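Local coordinates for possible translation initiation inhibitor (PDB 3LME), which is a small, trimer-forming protein of the YjgF-like family, possibly an inhibitor of translation initiation, at residues 42-47 against 116-121. The protein carries 1 engineered substitution. Sequence-based numbering, arbitrary orientation.
Sequences GKMVDG and QGDIAE
With CG anti to the carbonyl carbon (chi1 -73°) and the chain extended to its sulfur, M44 reaches across to D118, and a bend at chi3 sends CE on toward the backbone of Q116. The glutamine comes the other way: its CG stands anti to the backbone N (chi1 -154°), and a bend at chi2 then carries the amide out to the carbonyl of G42. M44 lies with Q116 on one flank and D118 on another, its chain running counter to both. Its SD lies 3.3 Å from D118 OD2. Nearer the backbone, M44 CG is 3.9 Å from Q116 NE2. Methionine suits this place because a long, flexible, unbranched thioether can thread between two polar side chains, touching the amide through CG and the carboxylate through CG and SD. Glutamine adds a donor at the end of a reaching chain, and its NE2 gives a weak hydrogen bond of 3.4 Å to G42 O. G42 itself has a positive phi, a conformation readily open to glycine. Aspartate at 118 is short enough to turn its carboxylate back on its own chain, where OD1 accepts the N-H of I119 N at 2.7 Å through its anti lone pair. That carboxylate is buried but well supplied: OD1 also meets R51 of helix 48-64 in a salt bridge, and OD2 is hydrogen-bonded to H35 at the end of strand 28-35. The contact thus joins the loop leading into helix 48-64 to the turn entering strand 120-127. In chemical terms, M44 adds van der Waals contact but no hydrogen bond to a carboxylate whose oxygens are already gripped by R51, H35 and the backbone N of I119.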
loop_
_atom_site.group_PDB
_atom_site.type_symbol
_atom_site.label_atom_id
_atom_site.label_comp_id
_atom_site.label_asym_id
_atom_site.label_seq_id
_atom_site.Cartn_x
_atom_site.Cartn_y
_atom_site.Cartn_z
ATOM N N GLY A 42 -22.576 11.858 -2.799
ATOM C CA GLY A 42 -21.368 11.367 -3.491
ATOM C C GLY A 42 -20.457 12.495 -3.972
ATOM O O GLY A 42 -19.407 12.240 -4.577
ATOM N N LYS A 43 -20.880 13.732 -3.686
ATOM C CA LYS A 43 -20.152 14.935 -4.015
ATOM C C LYS A 43 -19.120 15.345 -2.942
ATOM O O LYS A 43 -19.275 15.057 -1.738
ATOM C CB LYS A 43 -21.135 16.081 -4.286
ATOM C CG LYS A 43 -22.018 15.880 -5.522
ATOM C CD LYS A 43 -21.307 16.162 -6.858
ATOM C CE LYS A 43 -21.769 15.160 -7.948
ATOM N NZ LYS A 43 -20.885 15.157 -9.176
ATOM N N MET A 44 -18.056 16.004 -3.409
ATOM C CA MET A 44 -16.944 16.386 -2.564
ATOM C C MET A 44 -17.331 17.575 -1.725
ATOM O O MET A 44 -18.036 18.456 -2.160
ATOM C CB MET A 44 -15.706 16.723 -3.401
ATOM C CG MET A 44 -14.998 15.504 -4.050
ATOM S SD MET A 44 -13.612 15.964 -5.150
ATOM C CE MET A 44 -14.317 17.252 -6.209
ATOM N N VAL A 45 -16.842 17.606 -0.509
ATOM C CA VAL A 45 -17.233 18.623 0.432
ATOM C C VAL A 45 -16.345 19.869 0.237
ATOM O O VAL A 45 -15.226 19.761 -0.278
ATOM C CB VAL A 45 -17.163 18.001 1.845
ATOM C CG1 VAL A 45 -16.720 18.991 2.883
ATOM C CG2 VAL A 45 -18.499 17.320 2.187
ATOM N N ASP A 46 -16.828 21.046 0.622
ATOM C CA ASP A 46 -16.034 22.257 0.450
ATOM C C ASP A 46 -15.094 22.391 1.614
ATOM O O ASP A 46 -15.381 21.864 2.686
ATOM C CB ASP A 46 -16.920 23.496 0.375
ATOM C CG ASP A 46 -17.691 23.600 -0.940
ATOM O OD1 ASP A 46 -17.470 22.779 -1.851
ATOM O OD2 ASP A 46 -18.534 24.517 -1.072
ATOM N N GLY A 47 -13.991 23.117 1.404
ATOM C CA GLY A 47 -13.032 23.445 2.454
ATOM C C GLY A 47 -11.950 22.392 2.585
ATOM O O GLY A 47 -12.234 21.204 2.735
ATOM N N GLN A 116 -11.672 11.410 -9.029
ATOM C CA GLN A 116 -12.554 12.615 -9.158
ATOM C C GLN A 116 -11.898 14.033 -9.194
ATOM O O GLN A 116 -12.599 15.054 -9.337
ATOM C CB GLN A 116 -13.625 12.556 -8.046
ATOM C CG GLN A 116 -14.958 13.267 -8.291
ATOM C CD GLN A 116 -16.147 12.489 -7.680
ATOM O OE1 GLN A 116 -16.545 11.439 -8.219
ATOM N NE2 GLN A 116 -16.712 12.999 -6.567
ATOM N N GLY A 117 -10.571 14.103 -9.082
ATOM C CA GLY A 117 -9.871 15.395 -9.047
ATOM C C GLY A 117 -9.771 15.918 -7.622
ATOM O O GLY A 117 -9.438 17.091 -7.402
ATOM N N ASP A 118 -10.063 15.026 -6.662
ATOM C CA ASP A 118 -9.979 15.301 -5.226
ATOM C C ASP A 118 -8.546 15.648 -4.794
ATOM O O ASP A 118 -7.581 15.387 -5.523
ATOM C CB ASP A 118 -10.509 14.099 -4.426
ATOM C CG ASP A 118 -11.172 14.509 -3.091
ATOM O OD1 ASP A 118 -10.574 15.278 -2.292
ATOM O OD2 ASP A 118 -12.316 14.056 -2.841
ATOM N N ILE A 119 -8.418 16.244 -3.613
ATOM C CA ILE A 119 -7.114 16.601 -3.069
ATOM C C ILE A 119 -6.436 15.540 -2.194
ATOM O O ILE A 119 -5.274 15.675 -1.864
ATOM C CB ILE A 119 -7.177 17.917 -2.287
ATOM C CG1 ILE A 119 -7.871 17.723 -0.930
ATOM C CG2 ILE A 119 -7.831 18.979 -3.130
ATOM C CD1 ILE A 119 -7.890 18.973 -0.088
ATOM N N ALA A 120 -7.145 14.491 -1.821
ATOM C CA ALA A 120 -6.614 13.516 -0.885
ATOM C C ALA A 120 -7.439 12.248 -0.912
ATOM O O ALA A 120 -8.669 12.299 -0.971
ATOM C CB ALA A 120 -6.565 14.081 0.527
ATOM N N GLU A 121 -6.756 11.115 -0.870
ATOM C CA GLU A 121 -7.418 9.835 -0.766
ATOM C C GLU A 121 -6.615 9.019 0.243
ATOM O O GLU A 121 -5.405 9.217 0.360
ATOM C CB GLU A 121 -7.428 9.175 -2.131
ATOM C CG GLU A 121 -8.229 7.900 -2.221
ATOM C CD GLU A 121 -8.514 7.516 -3.658
ATOM O OE1 GLU A 121 -8.942 6.373 -3.896
ATOM O OE2 GLU A 121 -8.316 8.362 -4.564
#